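Local coordinates for putative sugar ABC transporter (Yersinia enterocolitica subsp. enterocolitica 8081, PDB 5ULB), which binds a 5-seleno analogue of methylthioribose in both anomeric forms and probably serves as the periplasmic sugar-binding component of an ABC transporter, at residues Q122-A125 / S126-N129; E130-G133 / Q134-D138; P154-E157 / R158-A161; Q164-L167 / K168-P171; I237-S240 / N241-Q245. All coordinates share one frame; numbering follows the deposited sequence.

Contact 1: residues Q122-A125 / S126-N129; sequences QDDA and SLTN
The carbonyl oxygen of D124 is gripped twice by one residue: T128 OG1 donates to D124 O at 3.0 Å, and T128 N donates to the same oxygen at 3.1 Å. The two donors arrive from opposite faces of the carbonyl plane, so the first turn of the helix is tied down by side chain and backbone together. T128 can do this because its OG1 lies anti to its own carbonyl carbon (chi1 -58°), turned back toward the preceding turn. D123 is the N-cap. Its OD1 accepts from S126 N at 3.1 Å, and the N-H comes down on the carboxylate from well above its plane. With CG anti to the backbone N (chi1 -176°), the carboxylate is laid against the S126 methylene, D123 CG lying 3.3 Å from S126 CB. The backbone ladder proper starts with L127 N to D123 O, 2.9 Å. On the buried side, L127 CD1 sits 3.8 Å from Q122 CB, the two side chains crossing at about a right angle, while D124 OD1 also borders that methyl. Q122 NE2 is a donor to O2 of the bound sugar. D124 forms salt bridges to R158 and R159, so this turn, where strand 118-122 passes into helix 124-138, is fastened to the start of helix 154-169.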
loop_
_atom_site.group_PDB
_atom_site.type_symbol
_atom_site.label_atom_id
_atom_site.label_comp_id
_atom_site.label_asym_id
_atom_site.label_seq_id
_atom_site.Cartn_x
_atom_site.Cartn_y
_atom_site.Cartn_z
ATOM N N GLN A 122 0.758 2.649 6.954
ATOM C CA GLN A 122 2.166 2.330 7.064
ATOM C C GLN A 122 2.844 3.470 7.788
ATOM O O GLN A 122 2.287 4.516 8.014
ATOM C CB GLN A 122 2.779 2.098 5.649
ATOM C CG GLN A 122 2.093 0.962 4.865
ATOM C CD GLN A 122 2.291 0.981 3.392
ATOM O OE1 GLN A 122 2.910 0.015 2.819
ATOM N NE2 GLN A 122 1.845 2.002 2.757
ATOM N N ASP A 123 4.115 3.253 8.169
ATOM C CA ASP A 123 4.932 4.333 8.771
ATOM C C ASP A 123 5.519 5.120 7.651
ATOM O O ASP A 123 6.640 4.875 7.195
ATOM C CB ASP A 123 6.029 3.678 9.666
ATOM C CG ASP A 123 6.853 4.713 10.392
ATOM O OD1 ASP A 123 6.764 5.936 10.081
ATOM O OD2 ASP A 123 7.587 4.290 11.314
ATOM N N ASP A 124 4.721 6.049 7.127
ATOM C CA ASP A 124 5.117 6.800 5.930
ATOM C C ASP A 124 6.382 7.610 6.137
ATOM O O ASP A 124 7.161 7.761 5.185
ATOM C CB ASP A 124 3.920 7.643 5.473
ATOM C CG ASP A 124 2.829 6.801 4.893
ATOM O OD1 ASP A 124 3.107 6.012 3.979
ATOM O OD2 ASP A 124 1.685 6.912 5.428
ATOM N N ALA A 125 6.582 8.150 7.328
ATOM C CA ALA A 125 7.873 8.875 7.602
ATOM C C ALA A 125 9.058 7.927 7.477
ATOM O O ALA A 125 10.032 8.289 6.873
ATOM C CB ALA A 125 7.822 9.523 8.995
ATOM N N SER A 126 8.940 6.742 8.041
ATOM C CA SER A 126 10.042 5.737 7.914
ATOM C C SER A 126 10.214 5.247 6.436
ATOM O O SER A 126 11.348 5.109 5.970
ATOM C CB SER A 126 9.773 4.577 8.823
ATOM O OG SER A 126 10.847 3.661 8.719
ATOM N N LEU A 127 9.120 5.018 5.748
ATOM C CA LEU A 127 9.223 4.639 4.311
ATOM C C LEU A 127 10.051 5.682 3.590
ATOM O O LEU A 127 10.874 5.337 2.696
ATOM C CB LEU A 127 7.852 4.510 3.647
ATOM C CG LEU A 127 6.984 3.373 4.107
ATOM C CD1 LEU A 127 5.583 3.470 3.496
ATOM C CD2 LEU A 127 7.563 2.016 3.811
ATOM N N THR A 128 9.807 6.970 3.844
ATOM C CA THR A 128 10.536 8.053 3.240
ATOM C C THR A 128 11.990 8.101 3.707
ATOM O O THR A 128 12.887 8.287 2.903
ATOM C CB THR A 128 9.803 9.384 3.503
ATOM O OG1 THR A 128 8.480 9.324 2.995
ATOM C CG2 THR A 128 10.502 10.557 2.979
ATOM N N ASN A 129 12.153 8.069 5.037
ATOM C CA ASN A 129 13.507 8.175 5.576
ATOM C C ASN A 129 14.389 7.091 5.041
ATOM O O ASN A 129 15.594 7.324 4.837
ATOM C CB ASN A 129 13.442 8.232 7.098
ATOM C CG ASN A 129 12.808 9.527 7.637
ATOM O OD1 ASN A 129 12.787 10.523 6.984
ATOM N ND2 ASN A 129 12.259 9.444 8.848
#

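Contact 2: residues E130-G133 / Q134-D138; sequences ESFG and QLVKD
V136 N to F132 O and K137 N to G133 O are sound backbone bonds, each 3.0 Å, but Q134 N has only weak ones, shared between E130 O and S131 O. Within the second segment, Q134 NE2 donates to D138 OD1 at 2.9 Å, one turn further along the helix; the acceptor lies in the plane of the Q134 amide, whereas the amide N-H meets the carboxylate from above its plane. The Q134 chain, bent at chi2 (65°), is what swings the amide toward the C-terminal end. Q134 OE1 lies 2.8 Å from a water that accepts from K137 NZ, the water oxygen being 3.2 Å from K137 NZ. A second water lies within bonding distance of E130 O and, weakly, of Q134 OE1. All this belongs to the last turns of helix 124-138, packed on the sheet in one of the two Rossmann-like lobes between which this periplasmic binding protein holds its sugar. The waters line one side of the helix, while F132 and L135 face the protein interior. L135 CD1 is 4.1 Å from F132 CD1, and V136 CG2 is 3.9 Å from F132 CE2; the leucine methyl lies by the CD1/CE1 side of the ring and the valine methyl by the CD2/CE2 side, both obliquely. F132 also meets Y163 edge-to-face and W210 with the ring planes at about 55°, and L135 reaches I145 of strand 143-148. S131 OG is bonded to L127 O and to W210 NE1, and D138 OD2 to Y235.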
loop_
_atom_site.group_PDB
_atom_site.type_symbol
_atom_site.label_atom_id
_atom_site.label_comp_id
_atom_site.label_asym_id
_atom_site.label_seq_id
_atom_site.Cartn_x
_atom_site.Cartn_y
_atom_site.Cartn_z
ATOM N N GLU A 130 13.873 5.858 4.891
ATOM C CA GLU A 130 14.702 4.784 4.416
ATOM C C GLU A 130 14.984 4.813 2.919
ATOM O O GLU A 130 15.993 4.362 2.420
ATOM C CB GLU A 130 14.111 3.449 4.845
ATOM C CG GLU A 130 14.088 3.229 6.332
ATOM C CD GLU A 130 15.415 3.475 7.158
ATOM O OE1 GLU A 130 16.438 3.162 6.734
ATOM O OE2 GLU A 130 15.283 4.009 8.329
ATOM N N SER A 131 14.012 5.295 2.124
ATOM C CA SER A 131 14.125 5.283 0.644
ATOM C C SER A 131 14.832 6.535 0.158
ATOM O O SER A 131 15.929 6.480 -0.438
ATOM C CB SER A 131 12.733 5.116 -0.017
ATOM O OG SER A 131 11.841 6.129 0.319
ATOM N N PHE A 132 14.236 7.675 0.447
ATOM C CA PHE A 132 14.852 8.932 0.154
ATOM C C PHE A 132 16.160 9.146 0.925
ATOM O O PHE A 132 17.116 9.721 0.416
ATOM C CB PHE A 132 13.882 10.128 0.339
ATOM C CG PHE A 132 14.408 11.427 -0.180
ATOM C CD1 PHE A 132 14.556 11.611 -1.521
ATOM C CD2 PHE A 132 14.764 12.467 0.691
ATOM C CE1 PHE A 132 15.023 12.749 -1.998
ATOM C CE2 PHE A 132 15.281 13.635 0.183
ATOM C CZ PHE A 132 15.428 13.747 -1.173
ATOM N N GLY A 133 16.191 8.678 2.162
ATOM C CA GLY A 133 17.434 8.771 2.891
ATOM C C GLY A 133 18.541 8.002 2.293
ATOM O O GLY A 133 19.708 8.385 2.376
ATOM N N GLN A 134 18.269 6.845 1.646
ATOM C CA GLN A 134 19.323 6.101 0.922
ATOM C C GLN A 134 19.816 6.892 -0.216
ATOM O O GLN A 134 21.024 6.835 -0.499
ATOM C CB GLN A 134 18.840 4.742 0.492
ATOM C CG GLN A 134 19.980 3.815 0.083
ATOM C CD GLN A 134 20.937 3.432 1.209
ATOM O OE1 GLN A 134 20.452 3.078 2.347
ATOM N NE2 GLN A 134 22.181 3.619 0.980
ATOM N N LEU A 135 18.954 7.609 -0.900
ATOM C CA LEU A 135 19.359 8.491 -1.988
ATOM C C LEU A 135 20.375 9.535 -1.467
ATOM O O LEU A 135 21.438 9.832 -1.978
ATOM C CB LEU A 135 18.127 9.093 -2.657
ATOM C CG LEU A 135 18.279 9.950 -3.921
ATOM C CD1 LEU A 135 16.896 10.151 -4.512
ATOM C CD2 LEU A 135 18.881 11.287 -3.641
ATOM N N VAL A 136 20.006 10.139 -0.338
ATOM C CA VAL A 136 20.867 11.168 0.269
ATOM C C VAL A 136 22.202 10.576 0.577
ATOM O O VAL A 136 23.239 11.229 0.338
ATOM C CB VAL A 136 20.197 11.739 1.509
ATOM C CG1 VAL A 136 21.174 12.638 2.301
ATOM C CG2 VAL A 136 18.881 12.536 1.154
ATOM N N LYS A 137 22.239 9.409 1.231
ATOM C CA LYS A 137 23.495 8.740 1.623
ATOM C C LYS A 137 24.304 8.460 0.333
ATOM O O LYS A 137 25.503 8.754 0.270
ATOM C CB LYS A 137 23.170 7.442 2.283
ATOM C CG LYS A 137 22.629 7.522 3.684
ATOM C CD LYS A 137 22.332 6.103 4.277
ATOM C CE LYS A 137 21.785 6.200 5.677
ATOM N NZ LYS A 137 21.375 4.932 6.198
ATOM N N ASP A 138 23.688 7.888 -0.680
ATOM C CA ASP A 138 24.406 7.441 -1.894
ATOM C C ASP A 138 25.013 8.617 -2.652
ATOM O O ASP A 138 25.996 8.455 -3.272
ATOM C CB ASP A 138 23.495 6.692 -2.793
ATOM C CG ASP A 138 23.140 5.286 -2.242
ATOM O OD1 ASP A 138 23.699 4.823 -1.220
ATOM O OD2 ASP A 138 22.293 4.566 -2.939
HETATM O O HOH W 1 17.511 1.678 2.885
HETATM O O HOH W 2 18.869 4.205 4.333
#

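Contact 3: residues P154-E157 / R158-A161; sequences PPME and RRQA
R158 and R159 fold back along the helix over the two prolines that open it, and this is the close-packed part. The R158 chain bends at chi3 (-69°), which lays its guanidinium over the first turn: P154 O sits above the centre of one face, 3.7 Å from R158 CZ, and P154 CB lies 3.6 Å from R158 NH1. R159 runs extended from CG to NE instead. Its CG passes 3.1 Å from P155 O, and P155 CB rests over one face of its guanidinium, 3.7 Å from R159 NH2. The selenomethionine M156 brings its methyl up obliquely, CE lying 4.1 Å from R159 NH1. Beneath, the helical ladder is regular, with R159 N to P155 O and Q160 N to M156 O both 2.9 Å. The far side is looser and more open to solvent. There E157 and A161 share little beyond the backbone bond A161 N to E157 O, and Q160 OE1 is bonded to K147 NZ. Besides their shared partner D124, R158 bridges to D107, whereas R159 NH1 donates to O3 of the bound sugar. P155 and D124 probably help to position the R159 guanidinium against the sugar, and the neighbouring carboxylates probably offset the two positive charges in this partly buried place.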
loop_
_atom_site.group_PDB
_atom_site.type_symbol
_atom_site.label_atom_id
_atom_site.label_comp_id
_atom_site.label_asym_id
_atom_site.label_seq_id
_atom_site.Cartn_x
_atom_site.Cartn_y
_atom_site.Cartn_z
ATOM N N PRO A 154 -3.730 10.424 1.853
ATOM C CA PRO A 154 -3.048 10.446 3.157
ATOM C C PRO A 154 -1.566 9.974 3.158
ATOM O O PRO A 154 -0.696 10.729 3.682
ATOM C CB PRO A 154 -3.951 9.680 4.065
ATOM C CG PRO A 154 -5.310 9.923 3.465
ATOM C CD PRO A 154 -5.130 9.954 1.993
ATOM N N PRO A 155 -1.255 8.864 2.533
ATOM C CA PRO A 155 0.147 8.459 2.534
ATOM C C PRO A 155 1.014 9.449 1.793
ATOM O O PRO A 155 2.205 9.642 2.167
ATOM C CB PRO A 155 0.107 7.109 1.827
ATOM C CG PRO A 155 -1.200 7.087 1.034
ATOM C CD PRO A 155 -2.087 7.789 1.935
HETATM N N MSE A 156 0.491 10.014 0.723
HETATM C CA MSE A 156 1.262 10.958 -0.079
HETATM C C MSE A 156 1.529 12.197 0.738
HETATM O O MSE A 156 2.660 12.777 0.653
HETATM C CB MSE A 156 0.555 11.277 -1.376
HETATM C CG MSE A 156 0.516 10.088 -2.342
HETATM SE SE MSE A 156 2.229 9.793 -3.079
HETATM C CE MSE A 156 2.021 7.925 -3.630
ATOM N N GLU A 157 0.600 12.707 1.486
ATOM C CA GLU A 157 0.869 13.922 2.233
ATOM C C GLU A 157 1.886 13.639 3.376
ATOM O O GLU A 157 2.768 14.483 3.627
ATOM C CB GLU A 157 -0.434 14.578 2.672
ATOM C CG GLU A 157 -1.244 15.195 1.437
ATOM C CD GLU A 157 -0.568 16.374 0.532
ATOM O OE1 GLU A 157 -1.196 16.592 -0.632
ATOM O OE2 GLU A 157 0.582 17.090 0.931
ATOM N N ARG A 158 1.813 12.468 4.008
ATOM C CA ARG A 158 2.817 12.161 5.028
ATOM C C ARG A 158 4.202 11.947 4.450
ATOM O O ARG A 158 5.208 12.366 5.039
ATOM C CB ARG A 158 2.378 10.946 5.782
ATOM C CG ARG A 158 1.113 11.144 6.716
ATOM C CD ARG A 158 0.850 9.851 7.483
ATOM N NE ARG A 158 0.407 8.756 6.768
ATOM C CZ ARG A 158 -0.910 8.388 6.508
ATOM N NH1 ARG A 158 -1.936 9.143 7.044
ATOM N NH2 ARG A 158 -1.209 7.226 5.610
ATOM N N ARG A 159 4.296 11.305 3.295
ATOM C CA ARG A 159 5.616 11.144 2.619
ATOM C C ARG A 159 6.173 12.484 2.222
ATOM O O ARG A 159 7.382 12.732 2.395
ATOM C CB ARG A 159 5.482 10.235 1.438
ATOM C CG ARG A 159 5.161 8.806 1.859
ATOM C CD ARG A 159 4.664 7.856 0.797
ATOM N NE ARG A 159 4.154 6.653 1.366
ATOM C CZ ARG A 159 3.527 5.697 0.712
ATOM N NH1 ARG A 159 3.519 5.649 -0.624
ATOM N NH2 ARG A 159 2.897 4.763 1.371
ATOM N N GLN A 160 5.342 13.387 1.702
ATOM C CA GLN A 160 5.821 14.699 1.295
ATOM C C GLN A 160 6.343 15.477 2.536
ATOM O O GLN A 160 7.375 16.134 2.407
ATOM C CB GLN A 160 4.636 15.508 0.676
ATOM C CG GLN A 160 4.955 16.940 0.270
ATOM C CD GLN A 160 5.975 17.013 -0.853
ATOM O OE1 GLN A 160 6.187 16.060 -1.624
ATOM N NE2 GLN A 160 6.485 18.208 -1.060
ATOM N N ALA A 161 5.687 15.386 3.665
ATOM C CA ALA A 161 6.157 16.126 4.880
ATOM C C ALA A 161 7.546 15.585 5.292
ATOM O O ALA A 161 8.446 16.376 5.613
ATOM C CB ALA A 161 5.174 16.041 6.015
#

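Contact 4: residues Q164-L167 / K168-P171; sequences QALL and KQNP
From Q164 to Q169 the chain is still helical, and K168 N donates to Q164 O at 3.0 Å and Q169 N to A165 O at 3.1 Å. At N170 the backbone leaves helical angles, turning to phi -128° and psi 80°, and P171 follows. The ladder changes accordingly: N170 N bonds to L167 O at 3.2 Å, the donor standing well above the carbonyl plane, and only weakly to L166 O. The side chain adds a further bond. N170 ND2 donates to L166 O at 2.9 Å, somewhat tilted from its own amide plane, so L166 O receives a sound bond from the amide besides the weak one from N170 N. CG of N170 stands anti to its carbonyl carbon (chi1 -59°), which carries the amide back over the preceding turn. Beside this, L166 and Q169 lie side by side and point the same way, L166 CD2 coming 3.7 Å from Q169 OE1. The methylene of Q169 at CG also rests 3.5 Å from A165 O. Most of these residues are at the surface, but L166 and L167 reach inward, both onto F132 of helix 124-138, and L166 onto N129 too; N170 leans on V136. Thus the C-terminal end of helix 154-169, the crossover of a beta-alpha-beta unit leading to strand 173-179, lies alongside the later turns of helix 124-138.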
loop_
_atom_site.group_PDB
_atom_site.type_symbol
_atom_site.label_atom_id
_atom_site.label_comp_id
_atom_site.label_asym_id
_atom_site.label_seq_id
_atom_site.Cartn_x
_atom_site.Cartn_y
_atom_site.Cartn_z
ATOM N N GLN A 164 10.114 16.816 2.797
ATOM C CA GLN A 164 10.484 18.219 2.966
ATOM C C GLN A 164 11.451 18.378 4.162
ATOM O O GLN A 164 12.373 19.190 4.074
ATOM C CB GLN A 164 9.280 19.083 3.154
ATOM C CG GLN A 164 8.458 19.316 1.899
ATOM C CD GLN A 164 9.150 20.133 0.792
ATOM O OE1 GLN A 164 8.880 19.915 -0.435
ATOM N NE2 GLN A 164 9.987 21.050 1.196
ATOM N N ALA A 165 11.250 17.587 5.242
ATOM C CA ALA A 165 12.246 17.647 6.299
ATOM C C ALA A 165 13.644 17.241 5.888
ATOM O O ALA A 165 14.665 17.847 6.321
ATOM C CB ALA A 165 11.712 16.897 7.499
ATOM N N LEU A 166 13.749 16.213 5.041
ATOM C CA LEU A 166 15.063 15.823 4.543
ATOM C C LEU A 166 15.640 16.811 3.571
ATOM O O LEU A 166 16.896 16.983 3.519
ATOM C CB LEU A 166 15.013 14.430 3.916
ATOM C CG LEU A 166 14.754 13.335 4.952
ATOM C CD1 LEU A 166 14.509 11.963 4.333
ATOM C CD2 LEU A 166 15.886 13.228 6.017
ATOM N N LEU A 167 14.819 17.504 2.757
ATOM C CA LEU A 167 15.353 18.561 1.898
ATOM C C LEU A 167 15.895 19.704 2.738
ATOM O O LEU A 167 16.924 20.289 2.401
ATOM C CB LEU A 167 14.246 19.166 1.030
ATOM C CG LEU A 167 13.787 18.279 -0.164
ATOM C CD1 LEU A 167 12.780 19.183 -0.957
ATOM C CD2 LEU A 167 14.893 17.787 -1.053
ATOM N N LYS A 168 15.246 20.012 3.853
ATOM C CA LYS A 168 15.701 21.109 4.724
ATOM C C LYS A 168 17.074 20.705 5.345
ATOM O O LYS A 168 18.022 21.525 5.473
ATOM C CB LYS A 168 14.673 21.418 5.756
ATOM C CG LYS A 168 14.970 22.621 6.556
ATOM C CD LYS A 168 13.816 22.942 7.577
ATOM C CE LYS A 168 13.057 24.211 7.197
ATOM N NZ LYS A 168 14.051 25.331 7.132
ATOM N N GLN A 169 17.238 19.421 5.658
ATOM C CA GLN A 169 18.491 18.951 6.277
ATOM C C GLN A 169 19.619 18.983 5.271
ATOM O O GLN A 169 20.747 19.195 5.683
ATOM C CB GLN A 169 18.328 17.521 6.801
ATOM C CG GLN A 169 17.635 17.199 8.055
ATOM C CD GLN A 169 17.761 15.704 8.439
ATOM O OE1 GLN A 169 18.526 14.981 7.938
ATOM N NE2 GLN A 169 17.050 15.336 9.481
ATOM N N ASN A 170 19.347 18.792 3.961
ATOM C CA ASN A 170 20.305 18.557 2.940
ATOM C C ASN A 170 20.116 19.505 1.783
ATOM O O ASN A 170 19.489 19.185 0.723
ATOM C CB ASN A 170 20.209 17.152 2.460
ATOM C CG ASN A 170 20.423 16.153 3.529
ATOM O OD1 ASN A 170 21.571 15.984 3.980
ATOM N ND2 ASN A 170 19.386 15.528 4.025
ATOM N N PRO A 171 20.604 20.714 1.935
ATOM C CA PRO A 171 20.261 21.777 0.884
ATOM C C PRO A 171 20.911 21.545 -0.431
ATOM O O PRO A 171 20.505 22.162 -1.381
ATOM C CB PRO A 171 20.764 23.083 1.460
ATOM C CG PRO A 171 21.441 22.652 2.640
ATOM C CD PRO A 171 21.312 21.274 3.055
#

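Contact 5: residues I237-S240 / N241-Q245; sequences IDIS and NQDLQ
S240 and D243 make the polar part of the contact, at the start of helix 241-248. S240 is the N-cap: its OG accepts from D243 N, a long and weak bond of 3.4 Å but a well-aligned one. The hydroxyl sits between its backbone N and carbonyl carbon (chi1 72°), a position that points it at the N-H of D243. D243 comes back toward the cap, its OD1 3.1 Å from S240 OG and its OD2 3.2 Å from both S240 N and I239 CA, so the carboxylate lies against the backbone at I239-S240. Backbone bonding adds L244 N to S240 O at 3.2 Å.

The apolar part is made by I239. With CG1 anti to the backbone N (chi1 -160°), its CD1 reaches L244 CD2 at 3.6 Å, the two side chains meeting at about a right angle, and it also touches D243 CB at 3.8 Å. This pair packs next to S257 and A259 of strand 254-259.

Outside partners complete the polar ends. D243 OD1 takes a bond from Q218, S240 OG is bonded to D32, and D238 OD2 accepts from D214 N. D238 belongs to the sugar pocket; the cap lies two residues beyond it and probably helps to hold the loop that carries it. Several carboxylates gather here, those of D32, D214 and D243, and the N-terminal end of the helix probably helps to offset their charge.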
loop_
_atom_site.group_PDB
_atom_site.type_symbol
_atom_site.label_atom_id
_atom_site.label_comp_id
_atom_site.label_asym_id
_atom_site.label_seq_id
_atom_site.Cartn_x
_atom_site.Cartn_y
_atom_site.Cartn_z
ATOM N N ILE A 237 9.442 3.385 -2.839
ATOM C CA ILE A 237 8.527 2.800 -1.858
ATOM C C ILE A 237 7.693 1.722 -2.573
ATOM O O ILE A 237 7.429 1.851 -3.809
ATOM C CB ILE A 237 7.681 3.908 -1.238
ATOM C CG1 ILE A 237 8.605 4.863 -0.410
ATOM C CG2 ILE A 237 6.573 3.364 -0.353
ATOM C CD1 ILE A 237 7.980 6.098 0.105
ATOM N N ASP A 238 7.332 0.718 -1.849
ATOM C CA ASP A 238 6.514 -0.414 -2.271
ATOM C C ASP A 238 7.263 -1.551 -2.950
ATOM O O ASP A 238 8.360 -1.319 -3.435
ATOM C CB ASP A 238 5.285 -0.068 -3.125
ATOM C CG ASP A 238 4.408 0.999 -2.584
ATOM O OD1 ASP A 238 4.092 0.967 -1.346
ATOM O OD2 ASP A 238 3.974 1.891 -3.402
ATOM N N ILE A 239 6.657 -2.729 -3.009
ATOM C CA ILE A 239 7.245 -3.823 -3.738
ATOM C C ILE A 239 6.154 -4.636 -4.381
ATOM O O ILE A 239 4.998 -4.641 -3.976
ATOM C CB ILE A 239 8.068 -4.781 -2.782
ATOM C CG1 ILE A 239 9.071 -5.651 -3.484
ATOM C CG2 ILE A 239 7.173 -5.565 -1.844
ATOM C CD1 ILE A 239 10.158 -4.871 -4.186
ATOM N N SER A 240 6.507 -5.330 -5.462
ATOM C CA SER A 240 5.633 -6.186 -6.223
ATOM C C SER A 240 6.515 -7.168 -6.971
ATOM O O SER A 240 7.734 -6.967 -7.088
ATOM C CB SER A 240 4.720 -5.350 -7.182
ATOM O OG SER A 240 5.532 -4.854 -8.228
ATOM N N ASN A 241 5.909 -8.190 -7.600
ATOM C CA ASN A 241 6.688 -9.149 -8.351
ATOM C C ASN A 241 7.423 -8.448 -9.458
ATOM O O ASN A 241 8.610 -8.791 -9.717
ATOM C CB ASN A 241 5.805 -10.247 -8.920
ATOM C CG ASN A 241 5.236 -11.175 -7.887
ATOM O OD1 ASN A 241 5.678 -11.245 -6.699
ATOM N ND2 ASN A 241 4.229 -11.954 -8.324
ATOM N N GLN A 242 6.800 -7.546 -10.174
ATOM C CA GLN A 242 7.446 -6.800 -11.248
ATOM C C GLN A 242 8.696 -6.087 -10.771
ATOM O O GLN A 242 9.728 -6.152 -11.397
ATOM C CB GLN A 242 6.457 -5.798 -11.905
ATOM C CG GLN A 242 7.058 -5.032 -13.091
ATOM C CD GLN A 242 6.175 -3.927 -13.742
ATOM O OE1 GLN A 242 5.036 -3.784 -13.388
ATOM N NE2 GLN A 242 6.722 -3.173 -14.667
ATOM N N ASP A 243 8.584 -5.419 -9.639
ATOM C CA ASP A 243 9.751 -4.625 -9.180
ATOM C C ASP A 243 10.932 -5.521 -8.933
ATOM O O ASP A 243 12.074 -5.136 -9.199
ATOM C CB ASP A 243 9.406 -3.894 -7.810
ATOM C CG ASP A 243 8.248 -3.058 -7.827
ATOM O OD1 ASP A 243 7.689 -2.678 -8.862
ATOM O OD2 ASP A 243 7.784 -2.706 -6.670
ATOM N N LEU A 244 10.678 -6.688 -8.305
ATOM C CA LEU A 244 11.779 -7.639 -8.066
ATOM C C LEU A 244 12.438 -8.052 -9.365
ATOM O O LEU A 244 13.683 -8.189 -9.426
ATOM C CB LEU A 244 11.259 -8.807 -7.289
ATOM C CG LEU A 244 10.698 -8.454 -5.896
ATOM C CD1 LEU A 244 9.953 -9.605 -5.318
ATOM C CD2 LEU A 244 11.839 -8.009 -4.913
ATOM N N GLN A 245 11.672 -8.351 -10.395
ATOM C CA GLN A 245 12.261 -8.638 -11.729
ATOM C C GLN A 245 13.052 -7.437 -12.277
ATOM O O GLN A 245 14.127 -7.620 -12.816
ATOM C CB GLN A 245 11.153 -9.061 -12.712
ATOM C CG GLN A 245 10.473 -10.411 -12.453
ATOM C CD GLN A 245 11.404 -11.615 -12.717
ATOM O OE1 GLN A 245 12.285 -11.948 -11.883
ATOM N NE2 GLN A 245 11.313 -12.218 -13.930
#

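In the fold
Contacts 1 and 2 are successive parts of helix 124-138, and contacts 3 and 4 of helix 154-169; the two helices lie side by side, so contact 1 meets contact 3, contact 2 meets contact 4, and contact 1 also touches contact 4 through N129 and L166. At the pocket end the join is ionic; at the far end it is mainly apolar. Contact 5 is mostly buried, entering from strand 233-237, whose I237 packs on contacts 1, 2 and 3. Contact 4 is a surface contact, the others at least partly buried. Contacts 1, 3 and 5 supply sugar-pocket residues; contacts 2 and 4 hold none and pack the outer parts of the two helices together.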